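Local coordinates for putative Oleoyl-[acyl-carrier protein] thioesterase (Lactobacillus plantarum, PDB 2OWN) that probably hydrolyses the thioester of fatty acyl chains carried on acyl-carrier protein, oleoyl chains in particular, releasing free fatty acids, at residues V64-P76 / H200-E212. Residues are numbered along the deposited sequence; the frame is centred on the assembly and turned at random.
With SO4 (sulfate ion), chain O.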
ATOM      1  N   VAL B  64      18.481  11.472   3.593  1.00 40.59           N
ATOM      2  CA  VAL B  64      17.589  11.835   2.479  1.00 40.22           C
ATOM      3  C   VAL B  64      18.158  11.221   1.200  1.00 38.49           C
ATOM      4  O   VAL B  64      19.257  11.606   0.797  1.00 38.47           O
ATOM      5  CB  VAL B  64      17.489  13.388   2.344  1.00 40.16           C
ATOM      6  CG1 VAL B  64      16.644  13.818   1.126  1.00 41.43           C
ATOM      7  CG2 VAL B  64      16.922  14.000   3.623  1.00 41.69           C
ATOM      8  N   VAL B  65      17.437  10.257   0.599  1.00 37.78           N
ATOM      9  CA  VAL B  65      17.880   9.601  -0.655  1.00 36.83           C
ATOM     10  C   VAL B  65      17.699  10.596  -1.814  1.00 36.11           C
ATOM     11  O   VAL B  65      16.619  11.185  -1.971  1.00 37.18           O
ATOM     12  CB  VAL B  65      17.188   8.217  -0.975  1.00 36.51           C
ATOM     13  CG1 VAL B  65      15.684   8.324  -1.179  1.00 34.67           C
ATOM     14  CG2 VAL B  65      17.846   7.550  -2.193  1.00 36.64           C
ATOM     15  N   THR B  66      18.788  10.814  -2.552  1.00 35.89           N
ATOM     16  CA  THR B  66      18.845  11.699  -3.716  1.00 36.38           C
ATOM     17  C   THR B  66      18.740  10.929  -5.037  1.00 35.74           C
ATOM     18  O   THR B  66      18.173  11.472  -5.993  1.00 34.95           O
ATOM     19  CB  THR B  66      20.144  12.551  -3.724  1.00 36.68           C
ATOM     20  OG1 THR B  66      21.299  11.699  -3.744  1.00 39.43           O
ATOM     21  CG2 THR B  66      20.205  13.450  -2.495  1.00 37.37           C
ATOM     22  N   GLN B  67      19.275   9.692  -5.086  1.00 36.01           N
ATOM     23  CA  GLN B  67      19.294   8.852  -6.287  1.00 35.95           C
ATOM     24  C   GLN B  67      19.033   7.352  -6.073  1.00 35.98           C
ATOM     25  O   GLN B  67      19.357   6.827  -5.008  1.00 35.95           O
ATOM     26  CB  GLN B  67      20.689   8.925  -6.925  1.00 35.51           C
ATOM     27  CG  GLN B  67      21.305  10.325  -7.091  1.00 38.44           C
ATOM     28  CD  GLN B  67      22.623  10.348  -7.843  1.00 37.10           C
ATOM     29  OE1 GLN B  67      23.056   9.357  -8.435  1.00 41.87           O
ATOM     30  NE2 GLN B  67      23.267  11.506  -7.826  1.00 37.06           N
ATOM     31  N   TYR B  68      18.452   6.705  -7.099  1.00 34.82           N
ATOM     32  CA  TYR B  68      18.229   5.240  -7.185  1.00 34.41           C
ATOM     33  C   TYR B  68      18.503   4.749  -8.625  1.00 34.69           C
ATOM     34  O   TYR B  68      18.135   5.429  -9.579  1.00 33.30           O
ATOM     35  CB  TYR B  68      16.813   4.731  -6.848  1.00 35.48           C
ATOM     36  CG  TYR B  68      16.411   4.663  -5.407  1.00 34.23           C
ATOM     37  CD1 TYR B  68      17.015   3.725  -4.536  1.00 35.54           C
ATOM     38  CD2 TYR B  68      15.317   5.406  -4.921  1.00 35.98           C
ATOM     39  CE1 TYR B  68      16.607   3.607  -3.167  1.00 31.97           C
ATOM     40  CE2 TYR B  68      14.887   5.298  -3.557  1.00 33.84           C
ATOM     41  CZ  TYR B  68      15.540   4.395  -2.687  1.00 35.73           C
ATOM     42  OH  TYR B  68      15.141   4.290  -1.363  1.00 35.29           O
ATOM     43  N   ALA B  69      19.163   3.595  -8.732  1.00 34.70           N
ATOM     44  CA  ALA B  69      19.423   2.873  -9.994  1.00 34.59           C
ATOM     45  C   ALA B  69      18.964   1.448  -9.649  1.00 34.22           C
ATOM     46  O   ALA B  69      19.515   0.862  -8.722  1.00 33.40           O
ATOM     47  CB  ALA B  69      20.873   2.907 -10.388  1.00 34.42           C
ATOM     48  N   ILE B  70      17.956   0.931 -10.354  1.00 35.52           N
ATOM     49  CA  ILE B  70      17.356  -0.398 -10.099  1.00 35.61           C
ATOM     50  C   ILE B  70      17.512  -1.273 -11.343  1.00 35.53           C
ATOM     51  O   ILE B  70      17.098  -0.843 -12.413  1.00 34.64           O
ATOM     52  CB  ILE B  70      15.844  -0.281  -9.741  1.00 35.72           C
ATOM     53  CG1 ILE B  70      15.580   0.787  -8.655  1.00 35.45           C
ATOM     54  CG2 ILE B  70      15.266  -1.651  -9.320  1.00 38.43           C
ATOM     55  CD1 ILE B  70      14.123   1.003  -8.347  1.00 35.61           C
ATOM     56  N   ASP B  71      18.132  -2.450 -11.189  1.00 35.17           N
ATOM     57  CA  ASP B  71      18.344  -3.449 -12.246  1.00 35.80           C
ATOM     58  C   ASP B  71      17.363  -4.564 -11.901  1.00 35.01           C
ATOM     59  O   ASP B  71      17.570  -5.242 -10.905  1.00 34.35           O
ATOM     60  CB  ASP B  71      19.809  -3.929 -12.243  1.00 36.63           C
ATOM     61  CG  ASP B  71      20.129  -4.980 -13.324  1.00 42.54           C
ATOM     62  OD1 ASP B  71      19.318  -5.262 -14.230  1.00 50.44           O
ATOM     63  OD2 ASP B  71      21.257  -5.522 -13.276  1.00 54.84           O
ATOM     64  N   ILE B  72      16.322  -4.753 -12.721  1.00 34.27           N
ATOM     65  CA  ILE B  72      15.272  -5.764 -12.485  1.00 35.02           C
ATOM     66  C   ILE B  72      15.370  -6.971 -13.438  1.00 34.42           C
ATOM     67  O   ILE B  72      15.217  -6.804 -14.647  1.00 34.55           O
ATOM     68  CB  ILE B  72      13.844  -5.118 -12.574  1.00 35.80           C
ATOM     69  CG1 ILE B  72      13.713  -3.944 -11.585  1.00 37.42           C
ATOM     70  CG2 ILE B  72      12.738  -6.161 -12.306  1.00 34.19           C
ATOM     71  CD1 ILE B  72      12.417  -3.211 -11.652  1.00 37.93           C
ATOM     72  N   THR B  73      15.638  -8.163 -12.876  1.00 34.21           N
ATOM     73  CA  THR B  73      15.672  -9.452 -13.611  1.00 34.28           C
ATOM     74  C   THR B  73      14.190  -9.854 -13.742  1.00 34.41           C
ATOM     75  O   THR B  73      13.714 -10.161 -14.838  1.00 34.80           O
ATOM     76  CB  THR B  73      16.524 -10.517 -12.899  1.00 34.47           C
ATOM     77  OG1 THR B  73      17.879 -10.053 -12.824  1.00 31.66           O
ATOM     78  CG2 THR B  73      16.493 -11.852 -13.641  1.00 36.78           C
ATOM     79  N   ARG B  74      13.503  -9.914 -12.601  1.00 35.03           N
ATOM     80  CA  ARG B  74      12.039 -10.134 -12.549  1.00 37.03           C
ATOM     81  C   ARG B  74      11.503  -9.607 -11.220  1.00 35.46           C
ATOM     82  O   ARG B  74      12.210  -9.692 -10.211  1.00 34.93           O
ATOM     83  CB  ARG B  74      11.590 -11.584 -12.777  1.00 37.82           C
ATOM     84  CG  ARG B  74      11.831 -12.603 -11.665  1.00 40.36           C
ATOM     85  CD  ARG B  74      11.139 -13.883 -11.999  1.00 39.95           C
ATOM     86  NE  ARG B  74      11.282 -14.847 -10.916  1.00 39.70           N
ATOM     87  CZ  ARG B  74      10.522 -14.935  -9.816  1.00 40.73           C
ATOM     88  NH1 ARG B  74       9.524 -14.073  -9.555  1.00 39.59           N
ATOM     89  NH2 ARG B  74      10.799 -15.901  -8.930  1.00 36.96           N
HETATM   90  N   MSE B  75      10.272  -9.094 -11.225  1.00 34.10           N
HETATM   91  CA  MSE B  75       9.644  -8.579 -10.007  1.00 34.80           C
HETATM   92  C   MSE B  75       9.159  -9.745  -9.151  1.00 33.98           C
HETATM   93  O   MSE B  75       8.802 -10.797  -9.717  1.00 34.07           O
HETATM   94  CB  MSE B  75       8.472  -7.631 -10.306  1.00 34.87           C
HETATM   95  CG  MSE B  75       8.904  -6.366 -11.027  1.00 36.50           C
HETATM   96 SE   MSE B  75      10.057  -5.254  -9.909  0.75 44.02          SE
HETATM   97  CE  MSE B  75       8.727  -4.376  -8.814  1.00 42.52           C
ATOM     98  N   PRO B  76       9.220  -9.606  -7.799  1.00 33.45           N
ATOM     99  CA  PRO B  76       8.677 -10.656  -6.939  1.00 33.94           C
ATOM    100  C   PRO B  76       7.168 -10.917  -7.209  1.00 34.90           C
ATOM    101  O   PRO B  76       6.427  -9.975  -7.518  1.00 34.50           O
ATOM    102  CB  PRO B  76       8.893 -10.089  -5.536  1.00 33.17           C
ATOM    103  CG  PRO B  76      10.045  -9.226  -5.665  1.00 33.07           C
ATOM    104  CD  PRO B  76       9.855  -8.556  -6.968  1.00 33.30           C
ATOM    105  N   HIS B 200       3.972  -4.999 -20.713  1.00 34.11           N
ATOM    106  CA  HIS B 200       5.356  -4.568 -20.448  1.00 34.56           C
ATOM    107  C   HIS B 200       5.806  -4.939 -19.031  1.00 36.31           C
ATOM    108  O   HIS B 200       5.035  -4.765 -18.085  1.00 37.38           O
ATOM    109  CB  HIS B 200       5.548  -3.059 -20.693  1.00 35.30           C
ATOM    110  CG  HIS B 200       5.439  -2.667 -22.130  1.00 32.71           C
ATOM    111  ND1 HIS B 200       4.240  -2.325 -22.715  1.00 33.15           N
ATOM    112  CD2 HIS B 200       6.365  -2.617 -23.114  1.00 36.44           C
ATOM    113  CE1 HIS B 200       4.434  -2.076 -23.996  1.00 32.52           C
ATOM    114  NE2 HIS B 200       5.716  -2.246 -24.264  1.00 30.09           N
ATOM    115  N   ASP B 201       7.020  -5.483 -18.924  1.00 36.60           N
ATOM    116  CA  ASP B 201       7.673  -5.869 -17.662  1.00 36.91           C
ATOM    117  C   ASP B 201       8.856  -4.946 -17.428  1.00 36.15           C
ATOM    118  O   ASP B 201       9.511  -4.539 -18.380  1.00 33.99           O
ATOM    119  CB  ASP B 201       8.152  -7.327 -17.697  1.00 37.49           C
ATOM    120  CG  ASP B 201       7.017  -8.340 -17.598  1.00 41.40           C
ATOM    121  OD1 ASP B 201       5.851  -7.956 -17.400  1.00 47.07           O
ATOM    122  OD2 ASP B 201       7.300  -9.551 -17.688  1.00 42.90           O
ATOM    123  N   LEU B 202       9.140  -4.670 -16.156  1.00 36.81           N
ATOM    124  CA  LEU B 202      10.241  -3.785 -15.750  1.00 36.39           C
ATOM    125  C   LEU B 202      11.597  -4.459 -15.955  1.00 35.45           C
ATOM    126  O   LEU B 202      11.753  -5.642 -15.629  1.00 36.40           O
ATOM    127  CB  LEU B 202      10.093  -3.373 -14.279  1.00 35.59           C
ATOM    128  CG  LEU B 202       8.857  -2.533 -13.949  1.00 35.40           C
ATOM    129  CD1 LEU B 202       8.531  -2.617 -12.480  1.00 36.17           C
ATOM    130  CD2 LEU B 202       9.031  -1.077 -14.429  1.00 33.64           C
ATOM    131  N   VAL B 203      12.526  -3.713 -16.559  1.00 35.10           N
ATOM    132  CA  VAL B 203      13.908  -4.131 -16.816  1.00 34.04           C
ATOM    133  C   VAL B 203      14.865  -3.267 -15.980  1.00 33.67           C
ATOM    134  O   VAL B 203      15.756  -3.815 -15.314  1.00 32.59           O
ATOM    135  CB  VAL B 203      14.269  -4.070 -18.335  1.00 34.40           C
ATOM    136  CG1 VAL B 203      15.719  -4.470 -18.602  1.00 32.95           C
ATOM    137  CG2 VAL B 203      13.343  -4.974 -19.126  1.00 34.39           C
ATOM    138  N   HIS B 204      14.695  -1.938 -16.041  1.00 32.41           N
ATOM    139  CA  HIS B 204      15.548  -0.987 -15.322  1.00 30.71           C
ATOM    140  C   HIS B 204      14.803   0.297 -14.926  1.00 30.30           C
ATOM    141  O   HIS B 204      13.847   0.672 -15.606  1.00 28.91           O
ATOM    142  CB  HIS B 204      16.739  -0.650 -16.233  1.00 31.48           C
ATOM    143  CG  HIS B 204      17.957  -0.190 -15.506  1.00 30.44           C
ATOM    144  ND1 HIS B 204      18.180   1.120 -15.139  1.00 28.33           N
ATOM    145  CD2 HIS B 204      19.039  -0.889 -15.094  1.00 35.05           C
ATOM    146  CE1 HIS B 204      19.345   1.197 -14.515  1.00 32.12           C
ATOM    147  NE2 HIS B 204      19.882  -0.005 -14.478  1.00 27.15           N
ATOM    148  N   VAL B 205      15.219   0.928 -13.820  1.00 29.84           N
ATOM    149  CA  VAL B 205      14.648   2.197 -13.317  1.00 30.48           C
ATOM    150  C   VAL B 205      15.752   3.119 -12.742  1.00 31.32           C
ATOM    151  O   VAL B 205      16.572   2.650 -11.956  1.00 31.57           O
ATOM    152  CB  VAL B 205      13.578   1.983 -12.200  1.00 30.40           C
ATOM    153  CG1 VAL B 205      12.947   3.313 -11.773  1.00 28.94           C
ATOM    154  CG2 VAL B 205      12.463   1.006 -12.638  1.00 30.89           C
ATOM    155  N   ASP B 206      15.769   4.390 -13.174  1.00 30.92           N
ATOM    156  CA  ASP B 206      16.667   5.451 -12.663  1.00 30.78           C
ATOM    157  C   ASP B 206      15.793   6.507 -12.038  1.00 30.63           C
ATOM    158  O   ASP B 206      14.815   6.885 -12.668  1.00 31.28           O
ATOM    159  CB  ASP B 206      17.452   6.142 -13.763  1.00 30.83           C
ATOM    160  CG  ASP B 206      18.416   5.244 -14.451  1.00 33.44           C
ATOM    161  OD1 ASP B 206      18.955   4.302 -13.827  1.00 30.22           O
ATOM    162  OD2 ASP B 206      18.690   5.561 -15.618  1.00 34.49           O
ATOM    163  N   VAL B 207      16.135   6.982 -10.836  1.00 31.30           N
ATOM    164  CA  VAL B 207      15.366   8.029 -10.136  1.00 31.00           C
ATOM    165  C   VAL B 207      16.305   9.113  -9.606  1.00 31.62           C
ATOM    166  O   VAL B 207      17.381   8.787  -9.125  1.00 31.67           O
ATOM    167  CB  VAL B 207      14.555   7.464  -8.931  1.00 31.44           C
ATOM    168  CG1 VAL B 207      13.603   8.526  -8.370  1.00 31.35           C
ATOM    169  CG2 VAL B 207      13.742   6.240  -9.324  1.00 30.49           C
ATOM    170  N   ARG B 208      15.892  10.377  -9.735  1.00 32.53           N
ATOM    171  CA  ARG B 208      16.595  11.561  -9.204  1.00 33.94           C
ATOM    172  C   ARG B 208      15.548  12.370  -8.439  1.00 33.78           C
ATOM    173  O   ARG B 208      14.543  12.734  -9.048  1.00 32.99           O
ATOM    174  CB  ARG B 208      17.204  12.414 -10.320  1.00 34.82           C
ATOM    175  CG  ARG B 208      18.409  11.817 -11.030  1.00 37.67           C
ATOM    176  CD  ARG B 208      19.639  11.840 -10.163  1.00 44.45           C
ATOM    177  NE  ARG B 208      20.827  11.331 -10.863  1.00 47.99           N
ATOM    178  CZ  ARG B 208      21.187  10.044 -10.996  1.00 47.72           C
ATOM    179  NH1 ARG B 208      20.465   9.029 -10.493  1.00 48.90           N
ATOM    180  NH2 ARG B 208      22.307   9.750 -11.667  1.00 46.38           N
ATOM    181  N   TYR B 209      15.759  12.605  -7.136  1.00 33.75           N
ATOM    182  CA  TYR B 209      14.850  13.400  -6.293  1.00 34.60           C
ATOM    183  C   TYR B 209      15.471  14.780  -6.188  1.00 34.47           C
ATOM    184  O   TYR B 209      16.573  14.902  -5.651  1.00 34.92           O
ATOM    185  CB  TYR B 209      14.664  12.786  -4.910  1.00 35.31           C
ATOM    186  CG  TYR B 209      14.131  11.375  -4.943  1.00 36.60           C
ATOM    187  CD1 TYR B 209      12.745  11.110  -5.066  1.00 37.12           C
ATOM    188  CD2 TYR B 209      15.013  10.278  -4.838  1.00 35.50           C
ATOM    189  CE1 TYR B 209      12.251   9.761  -5.089  1.00 37.07           C
ATOM    190  CE2 TYR B 209      14.544   8.945  -4.854  1.00 38.47           C
ATOM    191  CZ  TYR B 209      13.169   8.687  -4.984  1.00 37.94           C
ATOM    192  OH  TYR B 209      12.739   7.387  -4.999  1.00 38.62           O
ATOM    193  N   GLU B 210      14.796  15.797  -6.736  1.00 35.81           N
ATOM    194  CA  GLU B 210      15.271  17.193  -6.718  1.00 36.43           C
ATOM    195  C   GLU B 210      14.689  17.973  -5.533  1.00 37.31           C
ATOM    196  O   GLU B 210      15.441  18.637  -4.810  1.00 38.25           O
ATOM    197  CB  GLU B 210      14.954  17.941  -8.020  1.00 37.22           C
ATOM    198  CG  GLU B 210      15.633  17.430  -9.323  1.00 39.86           C
ATOM    199  CD  GLU B 210      15.026  16.181  -9.961  1.00 42.02           C
ATOM    200  OE1 GLU B 210      13.995  15.670  -9.487  1.00 49.95           O
ATOM    201  OE2 GLU B 210      15.573  15.725 -10.990  1.00 44.10           O
ATOM    202  N   ASN B 211      13.362  17.899  -5.370  1.00 36.64           N
ATOM    203  CA  ASN B 211      12.594  18.580  -4.312  1.00 37.01           C
ATOM    204  C   ASN B 211      11.533  17.667  -3.691  1.00 37.09           C
ATOM    205  O   ASN B 211      10.841  16.954  -4.423  1.00 36.50           O
ATOM    206  CB  ASN B 211      11.906  19.825  -4.891  1.00 36.99           C
ATOM    207  CG  ASN B 211      12.889  20.930  -5.268  1.00 38.29           C
ATOM    208  OD1 ASN B 211      13.662  21.401  -4.430  1.00 39.33           O
ATOM    209  ND2 ASN B 211      12.813  21.396  -6.510  1.00 36.76           N
ATOM    210  N   GLU B 212      11.404  17.705  -2.359  1.00 37.77           N
ATOM    211  CA  GLU B 212      10.406  16.900  -1.631  1.00 38.97           C
ATOM    212  C   GLU B 212       9.006  17.498  -1.817  1.00 38.84           C
ATOM    213  O   GLU B 212       8.857  18.725  -1.900  1.00 40.17           O
ATOM    214  CB  GLU B 212      10.723  16.799  -0.135  1.00 39.76           C
ATOM    215  CG  GLU B 212      12.036  16.095   0.181  1.00 44.21           C
TER
HETATM  216  S   SO4 O 262      24.798  13.157 -10.636  1.00 72.84           S
HETATM  217  O1  SO4 O 262      24.636  12.166 -11.685  1.00 70.34           O
HETATM  218  O2  SO4 O 262      23.507  13.790 -10.384  1.00 73.56           O
HETATM  219  O3  SO4 O 262      25.277  12.487  -9.431  1.00 72.62           O
HETATM  220  O4  SO4 O 262      25.780  14.161 -11.031  1.00 71.46           O
HETATM  221  O   HOH W   1      19.015  14.365  -7.134  1.00 48.45           O
HETATM  222  O   HOH W   2      20.239   5.801 -11.353  1.00 47.53           O
HETATM  223  O   HOH W   3      17.518  -5.845 -16.114  1.00 32.39           O
HETATM  224  O   HOH W   4      13.181  -7.872 -16.654  1.00 41.17           O
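The antiparallel seam joining the two hotdog-family halves runs between strands 64-72 and 200-209, whose axes approach to 4.7 Å at 178°. Q67/R208, A69/D206 and D71/H204 are non-hydrogen-bonded pairs; Y68/V207 and I70/V205 are hydrogen-bonded, each by two backbone bonds. Side chains of Q67-D71 and H204-R208 alternate between two faces, a run bounded by classic beta bulges at T66-Q67 and V203-H204. On one face, the Q67 amide stacks on the R208 guanidinium, planes 20° apart, with Q67 OE1 lying over the group's centre, 3.2 Å from R208 CZ. The angles to the guanidinium nitrogens are poor, so this is stacking; Q67 NE2 donates to sulfate O3 at 2.8 Å, and R208 NH2 reaches the same ion weakly. A bend at chi2 (-73°) folds R208 back over Q67. An alanine in its place is likely to leave one face of the Q67 amide without its stacking partner and the sulfate without its weak guanidinium bond. I70 O lies 3.2 Å above one face of the H204 ring. The opposite face is largely apolar: Y68 CD2 meets Y209 CE2 at 3.6 Å, I72 CD1 packs on L202 CB at 3.5 Å, and helix 31-48 touches Y68, I70 and L202; Y209 OH, at the Y68 ring edge, is the exception. The chemistry is two-sided: an amide-guanidinium stack holding a sulfate, probably from the crystallisation liquor, at its edge, against a hydrophobic layer beneath the helix.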